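Hypothetical protein (PDB 2OP5) is of unknown function but adopts a dimeric ferredoxin-like fold, related by family to the dimeric alpha-beta barrel proteins. Local coordinates at residues F10-F15 with I102-G107; L14-T19 with I64-E69. All blocks are in the same frame, centred on the assembly; numbering follows the deposited sequence. Where two conformers were deposited one is given.

Contact 1 of 2, residues F10-F15 with I102-G107. With EDO (1,2-ethanediol), chain H.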
ATOM      1  N   PHE A  10      -6.621   9.976   1.741  1.00 26.88           N
ATOM      2  CA  PHE A  10      -7.281   8.695   1.928  1.00 27.98           C
ATOM      3  C   PHE A  10      -6.616   7.647   1.057  1.00 27.63           C
ATOM      4  O   PHE A  10      -6.203   7.949  -0.053  1.00 26.48           O
ATOM      5  CB  PHE A  10      -8.739   8.829   1.544  1.00 28.59           C
ATOM      6  CG  PHE A  10      -9.605   7.720   2.047  1.00 30.29           C
ATOM      7  CD1 PHE A  10      -9.985   7.685   3.381  1.00 30.22           C
ATOM      8  CD2 PHE A  10     -10.106   6.755   1.183  1.00 30.87           C
ATOM      9  CE1 PHE A  10     -10.823   6.694   3.843  1.00 30.38           C
ATOM     10  CE2 PHE A  10     -10.954   5.746   1.661  1.00 30.41           C
ATOM     11  CZ  PHE A  10     -11.311   5.727   2.980  1.00 30.17           C
ATOM     12  N   LEU A  11      -6.573   6.413   1.555  1.00 28.31           N
ATOM     13  CA  LEU A  11      -5.864   5.331   0.896  1.00 29.10           C
ATOM     14  C   LEU A  11      -6.476   3.938   1.129  1.00 28.99           C
ATOM     15  O   LEU A  11      -7.044   3.658   2.187  1.00 27.75           O
ATOM     16  CB  LEU A  11      -4.418   5.378   1.433  1.00 30.07           C
ATOM     17  CG  LEU A  11      -3.245   4.446   1.136  1.00 30.27           C
ATOM     18  CD1 LEU A  11      -1.936   5.141   1.443  1.00 31.58           C
ATOM     19  CD2 LEU A  11      -3.323   3.146   1.904  1.00 33.51           C
ATOM     20  N   ASN A  12      -6.368   3.084   0.113  1.00 29.05           N
ATOM     21  CA  ASN A  12      -6.753   1.671   0.234  1.00 29.12           C
ATOM     22  C   ASN A  12      -5.551   0.837  -0.177  1.00 28.91           C
ATOM     23  O   ASN A  12      -5.023   1.012  -1.272  1.00 29.14           O
ATOM     24  CB  ASN A  12      -7.952   1.310  -0.633  1.00 28.96           C
ATOM     25  CG  ASN A  12      -8.520  -0.083  -0.321  1.00 29.94           C
ATOM     26  OD1 ASN A  12      -8.122  -0.747   0.643  1.00 30.40           O
ATOM     27  ND2 ASN A  12      -9.481  -0.514  -1.126  1.00 31.09           N
ATOM     28  N   SER A  13      -5.085  -0.011   0.730  1.00 29.19           N
ATOM     29  CA  SER A  13      -3.968  -0.929   0.480  1.00 29.67           C
ATOM     30  C   SER A  13      -4.625  -2.276   0.562  1.00 29.73           C
ATOM     31  O   SER A  13      -4.807  -2.834   1.654  1.00 28.83           O
ATOM     32  CB  SER A  13      -2.869  -0.799   1.538  1.00 30.01           C
ATOM     33  OG  SER A  13      -1.814  -1.726   1.293  1.00 30.87           O
ATOM     34  N   LEU A  14      -5.039  -2.766  -0.599  1.00 30.19           N
ATOM     35  CA  LEU A  14      -5.764  -4.007  -0.669  1.00 29.83           C
ATOM     36  C   LEU A  14      -4.897  -5.123  -1.230  1.00 29.21           C
ATOM     37  O   LEU A  14      -3.852  -4.849  -1.842  1.00 28.88           O
ATOM     38  CB  LEU A  14      -7.034  -3.817  -1.486  1.00 29.36           C
ATOM     39  CG  LEU A  14      -6.991  -3.723  -3.002  1.00 30.56           C
ATOM     40  CD1 LEU A  14      -6.756  -5.071  -3.674  1.00 31.02           C
ATOM     41  CD2 LEU A  14      -8.333  -3.175  -3.499  1.00 31.27           C
ATOM     42  N   PHE A  15      -5.300  -6.365  -0.955  1.00 27.78           N
ATOM     43  CA  PHE A  15      -4.586  -7.515  -1.509  0.50 27.39           C
ATOM     44  C   PHE A  15      -5.550  -8.646  -1.871  1.00 28.44           C
ATOM     45  O   PHE A  15      -6.647  -8.743  -1.308  1.00 27.29           O
ATOM     46  CB  PHE A  15      -3.378  -7.975  -0.645  0.50 25.80           C
ATOM     47  CG  PHE A  15      -3.725  -8.541   0.731  0.50 23.46           C
ATOM     48  CD1 PHE A  15      -3.771  -7.719   1.851  0.50 20.50           C
ATOM     49  CD2 PHE A  15      -3.936  -9.901   0.903  0.50 23.04           C
ATOM     50  CE1 PHE A  15      -4.051  -8.235   3.113  0.50 23.09           C
ATOM     51  CE2 PHE A  15      -4.233 -10.430   2.168  0.50 24.13           C
ATOM     52  CZ  PHE A  15      -4.290  -9.593   3.274  0.50 22.87           C
ATOM     53  N   ILE A 102     -10.862 -10.251  -1.655  1.00 34.48           N
ATOM     54  CA  ILE A 102     -10.154  -9.008  -1.552  1.00 34.20           C
ATOM     55  C   ILE A 102     -10.071  -8.651  -0.081  1.00 33.34           C
ATOM     56  O   ILE A 102     -11.089  -8.637   0.617  1.00 32.15           O
ATOM     57  CB  ILE A 102     -10.845  -7.868  -2.321  1.00 33.81           C
ATOM     58  CG1 ILE A 102     -10.881  -8.193  -3.815  1.00 35.48           C
ATOM     59  CG2 ILE A 102     -10.072  -6.561  -2.157  1.00 35.55           C
ATOM     60  CD1 ILE A 102     -11.357  -7.041  -4.721  1.00 35.54           C
ATOM     61  N   HIS A 103      -8.844  -8.404   0.379  1.00 31.98           N
ATOM     62  CA  HIS A 103      -8.601  -7.878   1.716  1.00 30.85           C
ATOM     63  C   HIS A 103      -8.343  -6.404   1.591  1.00 28.96           C
ATOM     64  O   HIS A 103      -7.296  -6.013   1.091  1.00 27.49           O
ATOM     65  CB  HIS A 103      -7.413  -8.560   2.356  1.00 31.65           C
ATOM     66  CG  HIS A 103      -7.710  -9.958   2.775  1.00 33.54           C
ATOM     67  ND1 HIS A 103      -7.214 -11.059   2.112  1.00 36.89           N
ATOM     68  CD2 HIS A 103      -8.493 -10.435   3.772  1.00 34.88           C
ATOM     69  CE1 HIS A 103      -7.646 -12.157   2.714  1.00 37.06           C
ATOM     70  NE2 HIS A 103      -8.436 -11.805   3.714  1.00 35.45           N
ATOM     71  N   ASN A 104      -9.322  -5.602   1.997  1.00 27.56           N
ATOM     72  CA  ASN A 104      -9.219  -4.145   1.958  1.00 28.25           C
ATOM     73  C   ASN A 104      -8.720  -3.612   3.279  1.00 27.08           C
ATOM     74  O   ASN A 104      -8.998  -4.200   4.345  1.00 25.38           O
ATOM     75  CB  ASN A 104     -10.582  -3.501   1.700  1.00 28.92           C
ATOM     76  CG  ASN A 104     -11.190  -3.942   0.396  1.00 31.24           C
ATOM     77  OD1 ASN A 104     -10.783  -3.490  -0.687  1.00 35.06           O
ATOM     78  ND2 ASN A 104     -12.193  -4.818   0.489  1.00 31.92           N
ATOM     79  N   ASN A 105      -8.009  -2.491   3.179  1.00 26.29           N
ATOM     80  CA  ASN A 105      -7.452  -1.762   4.307  1.00 26.70           C
ATOM     81  C   ASN A 105      -7.528  -0.279   3.968  1.00 26.95           C
ATOM     82  O   ASN A 105      -6.555   0.277   3.460  1.00 25.58           O
ATOM     83  CB  ASN A 105      -6.000  -2.169   4.553  1.00 26.40           C
ATOM     84  CG  ASN A 105      -5.867  -3.639   4.910  1.00 27.05           C
ATOM     85  OD1 ASN A 105      -6.159  -4.037   6.026  1.00 21.90           O
ATOM     86  ND2 ASN A 105      -5.426  -4.448   3.949  1.00 26.20           N
ATOM     87  N   ARG A 106      -8.679   0.343   4.256  1.00 26.88           N
ATOM     88  CA  ARG A 106      -8.922   1.751   3.941  1.00 27.04           C
ATOM     89  C   ARG A 106      -8.817   2.633   5.153  1.00 26.15           C
ATOM     90  O   ARG A 106      -9.278   2.259   6.237  1.00 25.34           O
ATOM     91  CB  ARG A 106     -10.332   1.974   3.412  1.00 27.99           C
ATOM     92  CG  ARG A 106     -10.749   1.125   2.271  1.00 33.06           C
ATOM     93  CD  ARG A 106     -12.174   1.466   1.860  1.00 36.82           C
ATOM     94  NE  ARG A 106     -12.824   0.300   1.274  1.00 39.62           N
ATOM     95  CZ  ARG A 106     -13.639  -0.536   1.911  1.00 40.83           C
ATOM     96  NH1 ARG A 106     -13.958  -0.381   3.190  1.00 44.38           N
ATOM     97  NH2 ARG A 106     -14.148  -1.557   1.243  1.00 43.74           N
ATOM     98  N   GLY A 107      -8.304   3.844   4.954  1.00 25.45           N
ATOM     99  CA  GLY A 107      -8.199   4.807   6.039  1.00 24.91           C
ATOM    100  C   GLY A 107      -7.549   6.132   5.685  1.00 24.75           C
ATOM    101  O   GLY A 107      -7.137   6.356   4.548  1.00 23.55           O
TER
HETATM  102  C1  EDO H 118     -11.349  -1.588   5.044  1.00 42.55           C
HETATM  103  O1  EDO H 118     -10.446  -1.217   6.104  1.00 40.08           O
HETATM  104  C2  EDO H 118     -12.516  -2.403   5.593  1.00 44.25           C
HETATM  105  O2  EDO H 118     -12.566  -3.693   4.963  1.00 45.66           O
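His103 CB sits over one face of the Phe15 ring, 3.5 Å from its centroid. Phe15 was modelled in two conformers, so this CH-pi contact and the slid-apart ring pair beyond it are tentative. One face of the Phe10 ring is met by Gly107 N. Asn104 OD1 lies in the plane of the Asn12 amide. The pairing is antiparallel and joins two strands of the ferredoxin-like sheet, 102-107 belonging to an outermost strand of the chain. Backbone bonds close it at both ends, Leu11 with Gly107 and Phe15 with His103. Between them the backbone keeps one bond, Ser13 N to Asn105 O, and asparagine side chains supply the others. CG of Asn12 lies opposite its own backbone N (chi1 -169°), which brings the amide to 102-107. There Asn12 OD1 accepts from Asn105 N at 3.1 Å, and ND2 donates almost straight to Asn104 OD1 at 3.3 Å. With an alanine here, Asn105 N and Asn104 OD1 would probably both lose these partners, and the break in the strand at Asn104 and Asn105 could shift. Asn105 also replaces a backbone bond: its ND2 donates to Ser13 O at 2.9 Å, nearly in line with that carbonyl.

Contact 2 of 2, residues L14-T19 with I64-E69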
ATOM      1  N   LEU A  14      -5.039  -2.766  -0.599  1.00 30.19           N
ATOM      2  CA  LEU A  14      -5.764  -4.007  -0.669  1.00 29.83           C
ATOM      3  C   LEU A  14      -4.897  -5.123  -1.230  1.00 29.21           C
ATOM      4  O   LEU A  14      -3.852  -4.849  -1.842  1.00 28.88           O
ATOM      5  CB  LEU A  14      -7.034  -3.817  -1.486  1.00 29.36           C
ATOM      6  CG  LEU A  14      -6.991  -3.723  -3.002  1.00 30.56           C
ATOM      7  CD1 LEU A  14      -6.756  -5.071  -3.674  1.00 31.02           C
ATOM      8  CD2 LEU A  14      -8.333  -3.175  -3.499  1.00 31.27           C
ATOM      9  N   PHE A  15      -5.300  -6.365  -0.955  1.00 27.78           N
ATOM     10  CA  PHE A  15      -4.586  -7.515  -1.509  0.50 27.39           C
ATOM     11  C   PHE A  15      -5.550  -8.646  -1.871  1.00 28.44           C
ATOM     12  O   PHE A  15      -6.647  -8.743  -1.308  1.00 27.29           O
ATOM     13  CB  PHE A  15      -3.378  -7.975  -0.645  0.50 25.80           C
ATOM     14  CG  PHE A  15      -3.725  -8.541   0.731  0.50 23.46           C
ATOM     15  CD1 PHE A  15      -3.771  -7.719   1.851  0.50 20.50           C
ATOM     16  CD2 PHE A  15      -3.936  -9.901   0.903  0.50 23.04           C
ATOM     17  CE1 PHE A  15      -4.051  -8.235   3.113  0.50 23.09           C
ATOM     18  CE2 PHE A  15      -4.233 -10.430   2.168  0.50 24.13           C
ATOM     19  CZ  PHE A  15      -4.290  -9.593   3.274  0.50 22.87           C
HETATM   20  N   MSE A  16      -5.127  -9.448  -2.862  1.00 27.74           N
HETATM   21  CA  MSE A  16      -5.898 -10.595  -3.363  1.00 28.90           C
HETATM   22  C   MSE A  16      -5.012 -11.825  -3.427  1.00 27.26           C
HETATM   23  O   MSE A  16      -3.890 -11.756  -3.916  1.00 27.19           O
HETATM   24  CB  MSE A  16      -6.422 -10.358  -4.767  1.00 29.20           C
HETATM   25  CG  MSE A  16      -7.593  -9.428  -4.844  1.00 32.00           C
HETATM   26 SE   MSE A  16      -7.619  -8.557  -6.595  0.75 33.76          SE
HETATM   27  CE  MSE A  16      -6.037  -7.612  -6.327  1.00 31.02           C
ATOM     28  N   ASP A  17      -5.548 -12.946  -2.968  1.00 25.70           N
ATOM     29  CA  ASP A  17      -4.849 -14.219  -2.925  1.00 25.20           C
ATOM     30  C   ASP A  17      -5.579 -15.209  -3.808  1.00 23.79           C
ATOM     31  O   ASP A  17      -6.789 -15.410  -3.648  1.00 21.83           O
ATOM     32  CB  ASP A  17      -4.827 -14.763  -1.505  1.00 24.97           C
ATOM     33  CG  ASP A  17      -4.058 -13.876  -0.553  1.00 28.69           C
ATOM     34  OD1 ASP A  17      -3.224 -13.099  -1.043  1.00 32.00           O
ATOM     35  OD2 ASP A  17      -4.297 -13.940   0.681  1.00 30.86           O
ATOM     36  N   PHE A  18      -4.827 -15.833  -4.716  1.00 23.34           N
ATOM     37  CA  PHE A  18      -5.363 -16.803  -5.668  1.00 23.41           C
ATOM     38  C   PHE A  18      -5.016 -18.224  -5.258  1.00 23.22           C
ATOM     39  O   PHE A  18      -4.069 -18.448  -4.487  1.00 22.17           O
ATOM     40  CB  PHE A  18      -4.857 -16.476  -7.084  1.00 23.70           C
ATOM     41  CG  PHE A  18      -5.307 -15.126  -7.575  1.00 23.21           C
ATOM     42  CD1 PHE A  18      -4.581 -13.981  -7.263  1.00 23.23           C
ATOM     43  CD2 PHE A  18      -6.489 -14.985  -8.289  1.00 24.04           C
ATOM     44  CE1 PHE A  18      -5.004 -12.727  -7.693  1.00 24.09           C
ATOM     45  CE2 PHE A  18      -6.919 -13.728  -8.710  1.00 23.51           C
ATOM     46  CZ  PHE A  18      -6.166 -12.601  -8.413  1.00 21.46           C
ATOM     47  N   THR A  19      -5.808 -19.177  -5.750  1.00 23.68           N
ATOM     48  CA  THR A  19      -5.625 -20.589  -5.427  1.00 23.90           C
ATOM     49  C   THR A  19      -4.539 -21.248  -6.299  1.00 23.92           C
ATOM     50  O   THR A  19      -4.168 -22.405  -6.083  1.00 22.79           O
ATOM     51  CB  THR A  19      -6.941 -21.396  -5.547  1.00 24.57           C
ATOM     52  OG1 THR A  19      -7.368 -21.431  -6.909  1.00 25.75           O
ATOM     53  CG2 THR A  19      -8.052 -20.802  -4.658  1.00 25.96           C
ATOM     54  N   ILE A  64      -1.469 -10.621  -5.024  1.00 26.46           N
ATOM     55  CA  ILE A  64      -1.377  -9.362  -5.728  1.00 27.48           C
ATOM     56  C   ILE A  64      -1.750  -8.276  -4.734  1.00 26.84           C
ATOM     57  O   ILE A  64      -2.722  -8.427  -4.007  1.00 27.01           O
ATOM     58  CB  ILE A  64      -2.408  -9.249  -6.873  1.00 28.24           C
ATOM     59  CG1 ILE A  64      -2.149 -10.296  -7.952  1.00 31.19           C
ATOM     60  CG2 ILE A  64      -2.385  -7.854  -7.495  1.00 29.06           C
ATOM     61  CD1 ILE A  64      -0.784 -10.226  -8.596  1.00 32.45           C
ATOM     62  N   SER A  65      -0.990  -7.185  -4.729  1.00 26.33           N
ATOM     63  CA  SER A  65      -1.320  -5.997  -3.926  1.00 26.56           C
ATOM     64  C   SER A  65      -1.628  -4.800  -4.814  1.00 25.79           C
ATOM     65  O   SER A  65      -1.042  -4.638  -5.905  1.00 24.35           O
ATOM     66  CB  SER A  65      -0.165  -5.628  -3.020  1.00 27.12           C
ATOM     67  OG  SER A  65       0.968  -5.267  -3.760  1.00 31.42           O
HETATM   68  N   MSE A  66      -2.565  -3.985  -4.343  1.00 24.26           N
HETATM   69  CA  MSE A  66      -2.935  -2.764  -4.988  1.00 24.49           C
HETATM   70  C   MSE A  66      -3.031  -1.691  -3.940  1.00 25.76           C
HETATM   71  O   MSE A  66      -3.557  -1.913  -2.851  1.00 25.85           O
HETATM   72  CB  MSE A  66      -4.287  -2.878  -5.676  1.00 25.12           C
HETATM   73  CG  MSE A  66      -4.230  -3.754  -6.892  1.00 26.29           C
HETATM   74 SE   MSE A  66      -5.906  -3.835  -7.876  0.75 20.37          SE
HETATM   75  CE  MSE A  66      -5.175  -4.869  -9.299  1.00 25.89           C
ATOM     76  N   VAL A  67      -2.495  -0.534  -4.265  1.00 27.10           N
ATOM     77  CA  VAL A  67      -2.573   0.599  -3.380  1.00 27.14           C
ATOM     78  C   VAL A  67      -3.194   1.716  -4.217  1.00 27.70           C
ATOM     79  O   VAL A  67      -2.649   2.085  -5.276  1.00 26.75           O
ATOM     80  CB  VAL A  67      -1.194   1.031  -2.830  1.00 27.21           C
ATOM     81  CG1 VAL A  67      -1.349   2.264  -1.959  1.00 26.44           C
ATOM     82  CG2 VAL A  67      -0.498  -0.111  -2.056  1.00 26.40           C
ATOM     83  N   PHE A  68      -4.352   2.201  -3.766  1.00 27.75           N
ATOM     84  CA  PHE A  68      -5.055   3.304  -4.415  1.00 28.13           C
ATOM     85  C   PHE A  68      -4.937   4.460  -3.449  1.00 28.59           C
ATOM     86  O   PHE A  68      -5.291   4.320  -2.264  1.00 27.38           O
ATOM     87  CB  PHE A  68      -6.565   3.054  -4.564  1.00 29.25           C
ATOM     88  CG  PHE A  68      -6.948   1.888  -5.446  1.00 28.49           C
ATOM     89  CD1 PHE A  68      -6.878   0.589  -4.966  1.00 28.75           C
ATOM     90  CD2 PHE A  68      -7.450   2.108  -6.714  1.00 28.44           C
ATOM     91  CE1 PHE A  68      -7.271  -0.491  -5.768  1.00 31.44           C
ATOM     92  CE2 PHE A  68      -7.847   1.045  -7.526  1.00 29.94           C
ATOM     93  CZ  PHE A  68      -7.764  -0.262  -7.054  1.00 29.96           C
ATOM     94  N   GLU A  69      -4.519   5.610  -3.966  1.00 28.82           N
ATOM     95  CA  GLU A  69      -4.369   6.812  -3.163  1.00 30.00           C
ATOM     96  C   GLU A  69      -5.238   7.937  -3.715  1.00 29.69           C
ATOM     97  O   GLU A  69      -5.229   8.216  -4.921  1.00 27.43           O
ATOM     98  CB  GLU A  69      -2.911   7.234  -3.146  1.00 30.87           C
ATOM     99  CG  GLU A  69      -2.020   6.167  -2.543  1.00 32.82           C
ATOM    100  CD  GLU A  69      -0.605   6.620  -2.398  1.00 35.11           C
ATOM    101  OE1 GLU A  69      -0.383   7.820  -2.164  1.00 37.15           O
ATOM    102  OE2 GLU A  69       0.288   5.768  -2.485  1.00 39.25           O
TER
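Met16 and Ile64 meet at the apolar centre, where CE of the selenomethionine Met16 lies 3.8 Å from Ile64 CG2. The Met16 chain is bent at its last torsion (chi3 -66°), and this swings CE back against the neighbouring strand. The same CE also touches SE of selenomethionine Met66 at 4.1 Å. Next along the strand, Leu14 and Met66 lie side by side and point the same way, with Leu14 CD1 against Met66 CB. The other methyl of Leu14, CD2, reaches diagonally to Phe68 CE1 at 3.7 Å. At the far end Phe18 CE1 approaches Ile64 CG1 at 3.8 Å. Leu24 and Leu28 of helix 21-28 pack on Ile64, and Trp35 meets the Phe68 ring.

Four backbone hydrogen bonds hold the strands, two in the Leu14-Met66 pair and two in the Met16-Ile64 pair. The bond from Met66 N to Leu14 O is nearly straight at 2.9 Å. Phe15 and Ser65 form the non-hydrogen-bonded pair between them, and their side chains rise from the other face of the sheet. That face turns to the second subunit, where Val67 packs on Val67 of the other chain. Charges mark the polar edge: Asp17 forms a salt bridge with Arg63, and Glu69 with Arg50 of the second subunit. Helices on one face and a partner's sheet on the other are characteristic of the dimeric alpha-beta barrel.

Overall arrangement
Both contacts use strand 10-17, which pairs with 102-107 along one side and with 64-69 along the other. Contact 2 is buried and lies in the middle of the sheet. Its strands pair regularly through backbone bonds, and its side-chain contacts are mostly apolar. Contact 1 is only partly buried and involves an outermost strand of the chain. There asparagine side chains replace part of the backbone pairing. The two share Leu14 and Phe15, and their centres are about 8 Å apart. Asn12 O probably accepts from Phe68 N at 2.8 Å, and Ile102 packs on Met16. Both also touch the second subunit.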